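Long-range contacts in rubber oxygenase (Streptomyces sp., PDB 5O1L), which cleaves the double bonds of poly(cis-1,4-isoprene) rubber oxidatively with molecular oxygen, using a non-covalently bound heme b: residues 316-321 against 376-381; 352-357 against 370-375. All blocks are in the same frame, centred on the assembly; numbering follows the deposited sequence.

Interaction 1 of 2, residues 316-321 against 376-381; sequences AGLTRP and WTLEEA
Gly317 and Ala381 bring the two backbones together, their CA atoms only 5.0 Å apart. Here the turn that joins helix 298-313 to helix 320-331 lies against the flank of helix 373-393. No hydrogen bond crosses the contact; the backbones meet instead through a CA-H...O contact, in which Ala316 O lies 3.3 Å from Ala381 CA with an angle of 143° at the hydrogen. Ala381, whose CB points at the turn, has a side chain small enough to permit this approach. Gly317 suits its place because its phi is positive (89°), where a CB would jam against the carbonyl oxygen of Ala316. Gly317 O rests 3.7 Å from Ala381 CB.

Leu318 supplies most of the apolar contact from the turn. With its CG anti to the carbonyl carbon (chi1 -78°), its branched end swings towards the helix. CD2 comes alongside the methyl of the alanine, 3.7 Å from Ala381 CB, and reaches the CD1 methyl of Leu378 more loosely, at 4.3 Å. The same leucine also touches Leu382 and Phe385 of helix 373-393 and Val311 of helix 298-313, so an alanine here would probably leave Ala381 CB and Leu378 CD1 without their methyl neighbour and open a gap between the turn and helices 298-313 and 373-393. Thr319, next in line, is the N-cap of helix 320-331, its OG1 making a weak hydrogen bond to Leu322 N. The arrangement is that of an all-helical fold in which a short interhelical turn, bent at a glycine and closed by a threonine N-cap, seats itself on an alanine of a helix distant in sequence.

Interaction 2 of 2, residues 352-357 against 370-375; sequences ATAWPL and AVPAVL
Val371 begins the contact, its CG1 methyl lying 3.6 Å from Ala354 CB on helix 345-362. This branch is anti to the carbonyl carbon (chi1 -62°), which aims it at the helix; in one of its two modelled conformers Leu357 brings CD1 to 3.9 Å from Val371 CG1. A beta-branched residue suits this extended stretch, since it offers a broad apolar face close to the backbone. Pro372 adds a lighter touch, its CD 4.3 Å from Ala354 CB, and its carbonyl oxygen accepts a backbone hydrogen bond from Leu375 N in the first turn of helix 373-393.

Leu375 completes the grip on Ala354, with its CG 3.7 Å from Ala354 CB, so that the methyl meets valine and leucine on two adjoining sides, a place suited to a small side chain. Its CD1 reaches further, lying 3.9 Å from Trp355 N and 4.1 Å from Trp355 CE3, at the edge of the indole and near its plane. That ring also packs edge-to-face with Trp245 and Phe326, so it is buried among aromatic neighbours, although the contact as a whole lies at the periphery of the chain. Pro356 lacks an N-H, and helix 345-362 is kinked there; Leu357 N makes only a weak bond to Ala354 O. The contact joins two consecutive helices of the all-helical fold, 345-362 and 373-393, the chain after the connecting loop packing its apolar side chains back on the helix before it.

Helix 373-393 carries both contacts: interaction 2 uses the chain leading into it and its first turn, interaction 1 the turns that follow directly. Their centres lie 13 Å apart, in the same outer part of the molecule. Along the sequence the order is 316-321, 352-357, 370-375, 376-381, so both segments of interaction 2 fall between those of interaction 1. They also touch, Trp376 NE1 packing 3.4 Å from Val371 CG2 and Glu379 CB lying against the ring of Trp355. Both sit away from the heme site, and together they set the first turns of helix 373-393 against helix 345-362 and against the turn that leads into helix 320-331.

Interaction 1 of 2, residues 316-321 against 376-381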
ATOM      1  N   ALA A 316     -21.572   6.058   1.550  1.00 30.18           N
ATOM      2  CA  ALA A 316     -20.766   7.235   1.299  1.00 25.66           C
ATOM      3  C   ALA A 316     -21.355   8.133   0.227  1.00 25.20           C
ATOM      4  O   ALA A 316     -20.964   9.278   0.189  1.00 23.79           O
ATOM      5  CB  ALA A 316     -19.371   6.827   0.900  1.00 24.60           C
ATOM      6  N   GLY A 317     -22.253   7.673  -0.620  1.00 24.14           N
ATOM      7  CA  GLY A 317     -22.743   8.475  -1.729  1.00 23.58           C
ATOM      8  C   GLY A 317     -21.898   8.323  -2.976  1.00 21.97           C
ATOM      9  O   GLY A 317     -22.022   9.111  -3.909  1.00 24.46           O
ATOM     10  N   LEU A 318     -20.959   7.395  -2.994  1.00 21.97           N
ATOM     11  CA  LEU A 318     -20.123   7.158  -4.185  1.00 21.83           C
ATOM     12  C   LEU A 318     -20.830   6.245  -5.124  1.00 23.15           C
ATOM     13  O   LEU A 318     -20.717   5.007  -4.996  1.00 28.61           O
ATOM     14  CB  LEU A 318     -18.754   6.560  -3.901  1.00 21.31           C
ATOM     15  CG  LEU A 318     -17.736   7.553  -3.381  1.00 20.84           C
ATOM     16  CD1 LEU A 318     -16.485   6.850  -2.911  1.00 21.73           C
ATOM     17  CD2 LEU A 318     -17.322   8.669  -4.393  1.00 20.29           C
ATOM     18  N   THR A 319     -21.513   6.819  -6.100  1.00 21.60           N
ATOM     19  CA  THR A 319     -22.227   6.010  -7.060  1.00 21.25           C
ATOM     20  C   THR A 319     -21.282   5.420  -8.082  1.00 20.60           C
ATOM     21  O   THR A 319     -20.128   5.865  -8.228  1.00 20.50           O
ATOM     22  CB  THR A 319     -23.293   6.840  -7.741  1.00 22.34           C
ATOM     23  OG1 THR A 319     -22.642   7.844  -8.513  1.00 23.33           O
ATOM     24  CG2 THR A 319     -24.234   7.513  -6.720  1.00 22.96           C
ATOM     25  N   ARG A 320     -21.692   4.396  -8.810  1.00 21.83           N
ATOM     26  CA  ARG A 320     -20.818   3.811  -9.810  1.00 22.16           C
ATOM     27  C   ARG A 320     -20.235   4.852 -10.823  1.00 21.13           C
ATOM     28  O   ARG A 320     -19.064   4.793 -11.137  1.00 19.44           O
ATOM     29  CB  ARG A 320     -21.529   2.643 -10.558  1.00 28.94           C
ATOM     30  CG  ARG A 320     -21.273   1.317  -9.867  1.00 35.59           C
ATOM     31  CD  ARG A 320     -21.966   0.137 -10.581  1.00 41.86           C
ATOM     32  NE  ARG A 320     -21.097  -0.552 -11.570  1.00 47.74           N
ATOM     33  CZ  ARG A 320     -20.129  -1.439 -11.274  1.00 47.65           C
ATOM     34  NH1 ARG A 320     -19.897  -1.829 -10.012  1.00 49.71           N
ATOM     35  NH2 ARG A 320     -19.407  -1.967 -12.257  1.00 49.01           N
ATOM     36  N   PRO A 321     -21.066   5.809 -11.286  1.00 20.57           N
ATOM     37  CA  PRO A 321     -20.494   6.738 -12.249  1.00 19.69           C
ATOM     38  C   PRO A 321     -19.545   7.716 -11.602  1.00 19.16           C
ATOM     39  O   PRO A 321     -18.592   8.119 -12.248  1.00 19.36           O
ATOM     40  CB  PRO A 321     -21.712   7.468 -12.818  1.00 20.40           C
ATOM     41  CG  PRO A 321     -22.757   6.478 -12.648  1.00 23.01           C
ATOM     42  CD  PRO A 321     -22.538   5.880 -11.300  1.00 21.23           C
ATOM     43  N   TRP A 376     -19.241  19.361  -5.459  1.00 15.07           N
ATOM     44  CA  TRP A 376     -19.340  19.377  -3.990  1.00 14.77           C
ATOM     45  C   TRP A 376     -19.870  18.049  -3.504  1.00 14.16           C
ATOM     46  O   TRP A 376     -19.423  17.548  -2.448  1.00 14.51           O
ATOM     47  CB  TRP A 376     -20.183  20.552  -3.525  1.00 15.15           C
ATOM     48  CG  TRP A 376     -19.631  21.863  -3.935  1.00 16.03           C
ATOM     49  CD1 TRP A 376     -20.212  22.701  -4.832  1.00 16.95           C
ATOM     50  CD2 TRP A 376     -18.454  22.503  -3.501  1.00 15.73           C
ATOM     51  NE1 TRP A 376     -19.465  23.822  -4.990  1.00 17.66           N
ATOM     52  CE2 TRP A 376     -18.378  23.757  -4.184  1.00 16.15           C
ATOM     53  CE3 TRP A 376     -17.428  22.164  -2.596  1.00 16.42           C
ATOM     54  CZ2 TRP A 376     -17.351  24.677  -3.968  1.00 18.39           C
ATOM     55  CZ3 TRP A 376     -16.389  23.071  -2.411  1.00 17.28           C
ATOM     56  CH2 TRP A 376     -16.376  24.323  -3.069  1.00 18.64           C
ATOM     57  N   THR A 377     -20.812  17.439  -4.227  1.00 14.27           N
ATOM     58  CA  THR A 377     -21.310  16.119  -3.888  1.00 15.78           C
ATOM     59  C   THR A 377     -20.195  15.083  -3.927  1.00 15.14           C
ATOM     60  O   THR A 377     -20.112  14.218  -3.066  1.00 14.38           O
ATOM     61  CB  THR A 377     -22.440  15.746  -4.911  1.00 18.94           C
ATOM     62  OG1 THR A 377     -23.479  16.740  -4.719  1.00 23.38           O
ATOM     63  CG2 THR A 377     -22.946  14.350  -4.729  1.00 21.97           C
ATOM     64  N   LEU A 378     -19.377  15.117  -4.948  1.00 14.46           N
ATOM     65  CA  LEU A 378     -18.262  14.209  -5.099  1.00 14.11           C
ATOM     66  C   LEU A 378     -17.282  14.394  -3.947  1.00 13.68           C
ATOM     67  O   LEU A 378     -16.863  13.406  -3.326  1.00 12.66           O
ATOM     68  CB  LEU A 378     -17.551  14.492  -6.432  1.00 15.79           C
ATOM     69  CG  LEU A 378     -16.206  13.731  -6.597  1.00 17.08           C
ATOM     70  CD1 LEU A 378     -16.369  12.205  -6.604  1.00 19.13           C
ATOM     71  CD2 LEU A 378     -15.561  14.201  -7.882  1.00 18.51           C
ATOM     72  N   GLU A 379     -16.907  15.645  -3.657  1.00 13.27           N
ATOM     73  CA  GLU A 379     -16.003  15.895  -2.566  1.00 13.72           C
ATOM     74  C   GLU A 379     -16.530  15.306  -1.259  1.00 13.92           C
ATOM     75  O   GLU A 379     -15.770  14.678  -0.487  1.00 13.97           O
ATOM     76  CB  GLU A 379     -15.708  17.395  -2.432  1.00 15.40           C
ATOM     77  CG  GLU A 379     -14.744  17.698  -1.318  1.00 16.40           C
ATOM     78  CD  GLU A 379     -14.654  19.159  -0.979  1.00 19.61           C
ATOM     79  OE1 GLU A 379     -15.696  19.809  -0.731  1.00 17.76           O
ATOM     80  OE2 GLU A 379     -13.525  19.702  -0.915  1.00 23.14           O
ATOM     81  N   GLU A 380     -17.831  15.474  -0.970  1.00 13.31           N
ATOM     82  CA  GLU A 380     -18.408  14.934   0.267  1.00 14.66           C
ATOM     83  C   GLU A 380     -18.411  13.467   0.254  1.00 13.37           C
ATOM     84  O   GLU A 380     -18.156  12.857   1.307  1.00 13.83           O
ATOM     85  CB  GLU A 380     -19.769  15.546   0.436  1.00 15.95           C
ATOM     86  CG  GLU A 380     -20.546  15.021   1.663  1.00 16.79           C
ATOM     87  CD  GLU A 380     -19.845  15.165   3.029  1.00 19.28           C
ATOM     88  OE1 GLU A 380     -18.811  15.845   3.217  1.00 19.18           O
ATOM     89  OE2 GLU A 380     -20.404  14.535   4.010  1.00 21.69           O
ATOM     90  N   ALA A 381     -18.730  12.842  -0.877  1.00 13.95           N
ATOM     91  CA  ALA A 381     -18.715  11.365  -0.986  1.00 13.74           C
ATOM     92  C   ALA A 381     -17.286  10.828  -0.753  1.00 14.33           C
ATOM     93  O   ALA A 381     -17.131   9.802  -0.037  1.00 14.06           O
ATOM     94  CB  ALA A 381     -19.256  10.950  -2.299  1.00 15.22           C
TER

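Interaction 2 of 2, residues 352-357 against 370-375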
ATOM      1  N   ALA A 352     -12.106  17.351 -14.306  1.00 16.95           N
ATOM      2  CA  ALA A 352     -10.820  17.911 -14.664  1.00 17.63           C
ATOM      3  C   ALA A 352     -10.800  19.418 -14.639  1.00 19.03           C
ATOM      4  O   ALA A 352      -9.732  20.028 -14.324  1.00 21.10           O
ATOM      5  CB  ALA A 352     -10.469  17.400 -16.081  1.00 18.93           C
ATOM      6  N   THR A 353     -11.878  20.083 -15.003  1.00 18.91           N
ATOM      7  CA  THR A 353     -11.955  21.526 -14.993  1.00 22.00           C
ATOM      8  C   THR A 353     -12.116  22.105 -13.607  1.00 22.32           C
ATOM      9  O   THR A 353     -11.657  23.237 -13.362  1.00 24.68           O
ATOM     10  CB  THR A 353     -12.924  22.151 -16.016  1.00 25.94           C
ATOM     11  OG1 THR A 353     -14.246  21.867 -15.707  1.00 31.53           O
ATOM     12  CG2 THR A 353     -12.652  21.533 -17.324  1.00 26.47           C
ATOM     13  N   ALA A 354     -12.781  21.401 -12.689  1.00 18.13           N
ATOM     14  CA  ALA A 354     -13.139  22.042 -11.428  1.00 17.43           C
ATOM     15  C   ALA A 354     -12.503  21.424 -10.204  1.00 15.70           C
ATOM     16  O   ALA A 354     -12.417  22.103  -9.168  1.00 15.15           O
ATOM     17  CB  ALA A 354     -14.645  22.037 -11.240  1.00 18.84           C
ATOM     18  N   TRP A 355     -12.034  20.189 -10.249  1.00 14.54           N
ATOM     19  CA  TRP A 355     -11.431  19.620  -9.049  1.00 13.94           C
ATOM     20  C   TRP A 355     -10.223  20.442  -8.593  1.00 14.43           C
ATOM     21  O   TRP A 355     -10.112  20.683  -7.391  1.00 14.18           O
ATOM     22  CB  TRP A 355     -11.015  18.150  -9.252  1.00 14.00           C
ATOM     23  CG  TRP A 355     -10.375  17.471  -8.050  1.00 13.72           C
ATOM     24  CD1 TRP A 355      -9.055  17.057  -7.888  1.00 15.64           C
ATOM     25  CD2 TRP A 355     -11.067  17.070  -6.867  1.00 15.37           C
ATOM     26  NE1 TRP A 355      -8.941  16.494  -6.674  1.00 15.30           N
ATOM     27  CE2 TRP A 355     -10.147  16.437  -6.034  1.00 16.02           C
ATOM     28  CE3 TRP A 355     -12.384  17.144  -6.467  1.00 17.13           C
ATOM     29  CZ2 TRP A 355     -10.504  15.923  -4.782  1.00 17.03           C
ATOM     30  CZ3 TRP A 355     -12.754  16.619  -5.173  1.00 17.60           C
ATOM     31  CH2 TRP A 355     -11.796  16.065  -4.365  1.00 18.34           C
ATOM     32  N   PRO A 356      -9.396  20.955  -9.511  1.00 14.89           N
ATOM     33  CA  PRO A 356      -8.268  21.789  -8.998  1.00 15.12           C
ATOM     34  C   PRO A 356      -8.761  23.068  -8.332  1.00 14.04           C
ATOM     35  O   PRO A 356      -8.033  23.623  -7.512  1.00 13.53           O
ATOM     36  CB  PRO A 356      -7.450  22.068 -10.239  1.00 16.75           C
ATOM     37  CG  PRO A 356      -7.848  21.067 -11.258  1.00 17.65           C
ATOM     38  CD  PRO A 356      -9.233  20.600 -10.928  1.00 16.63           C
ATOM     39  N   LEU A 357      -9.956  23.545  -8.662  1.00 14.73           N
ATOM     40  CA  LEU A 357     -10.508  24.722  -7.998  0.50 14.57           C
ATOM     41  C   LEU A 357     -10.942  24.398  -6.609  1.00 14.04           C
ATOM     42  O   LEU A 357     -10.743  25.200  -5.693  1.00 13.86           O
ATOM     43  CB  LEU A 357     -11.671  25.345  -8.790  0.50 15.15           C
ATOM     44  CG  LEU A 357     -11.299  25.756 -10.226  0.50 14.93           C
ATOM     45  CD1 LEU A 357     -12.569  26.076 -10.958  0.50 15.61           C
ATOM     46  CD2 LEU A 357     -10.335  26.924 -10.104  0.50 15.15           C
ATOM     47  N   ALA A 370     -17.182  29.019  -8.256  1.00 24.87           N
ATOM     48  CA  ALA A 370     -18.457  28.646  -8.857  1.00 26.97           C
ATOM     49  C   ALA A 370     -18.203  27.416  -9.694  1.00 26.94           C
ATOM     50  O   ALA A 370     -17.560  27.482 -10.719  1.00 32.15           O
ATOM     51  CB  ALA A 370     -18.924  29.781  -9.806  1.00 29.30           C
ATOM     52  N   VAL A 371     -18.535  26.264  -9.173  1.00 25.12           N
ATOM     53  CA  VAL A 371     -18.338  25.019  -9.894  1.00 25.23           C
ATOM     54  C   VAL A 371     -19.674  24.285  -9.908  1.00 25.72           C
ATOM     55  O   VAL A 371     -20.551  24.570  -9.138  1.00 26.80           O
ATOM     56  CB  VAL A 371     -17.223  24.114  -9.239  1.00 24.95           C
ATOM     57  CG1 VAL A 371     -15.847  24.812  -9.262  1.00 25.40           C
ATOM     58  CG2 VAL A 371     -17.538  23.799  -7.806  1.00 24.46           C
ATOM     59  N   PRO A 372     -19.820  23.320 -10.806  1.00 26.86           N
ATOM     60  CA  PRO A 372     -21.029  22.490 -10.787  1.00 26.19           C
ATOM     61  C   PRO A 372     -21.298  21.846  -9.442  1.00 25.10           C
ATOM     62  O   PRO A 372     -20.371  21.412  -8.775  1.00 24.31           O
ATOM     63  CB  PRO A 372     -20.675  21.394 -11.801  1.00 27.47           C
ATOM     64  CG  PRO A 372     -19.706  22.040 -12.731  1.00 30.33           C
ATOM     65  CD  PRO A 372     -18.864  22.873 -11.846  1.00 27.92           C
ATOM     66  N   ALA A 373     -22.560  21.732  -9.049  1.00 23.19           N
ATOM     67  CA  ALA A 373     -22.958  21.187  -7.783  1.00 21.89           C
ATOM     68  C   ALA A 373     -22.426  19.786  -7.569  1.00 22.06           C
ATOM     69  O   ALA A 373     -22.086  19.401  -6.401  1.00 20.51           O
ATOM     70  CB  ALA A 373     -24.464  21.143  -7.640  1.00 23.30           C
ATOM     71  N   VAL A 374     -22.328  18.995  -8.630  1.00 20.09           N
ATOM     72  CA  VAL A 374     -21.888  17.583  -8.442  1.00 19.41           C
ATOM     73  C   VAL A 374     -20.430  17.568  -7.887  1.00 17.36           C
ATOM     74  O   VAL A 374     -20.021  16.590  -7.291  1.00 17.16           O
ATOM     75  CB  VAL A 374     -22.026  16.748  -9.724  1.00 19.63           C
ATOM     76  CG1 VAL A 374     -21.102  17.259 -10.846  1.00 20.97           C
ATOM     77  CG2 VAL A 374     -21.792  15.276  -9.517  1.00 21.66           C
ATOM     78  N   LEU A 375     -19.635  18.610  -8.122  1.00 16.47           N
ATOM     79  CA  LEU A 375     -18.284  18.636  -7.522  1.00 15.38           C
ATOM     80  C   LEU A 375     -18.366  18.600  -6.040  1.00 14.24           C
ATOM     81  O   LEU A 375     -17.543  17.916  -5.439  1.00 13.97           O
ATOM     82  CB  LEU A 375     -17.440  19.829  -8.014  1.00 18.11           C
ATOM     83  CG  LEU A 375     -16.582  19.552  -9.234  1.00 21.20           C
ATOM     84  CD1 LEU A 375     -15.352  18.719  -8.894  1.00 22.23           C
ATOM     85  CD2 LEU A 375     -17.361  18.868 -10.337  1.00 22.76           C
TER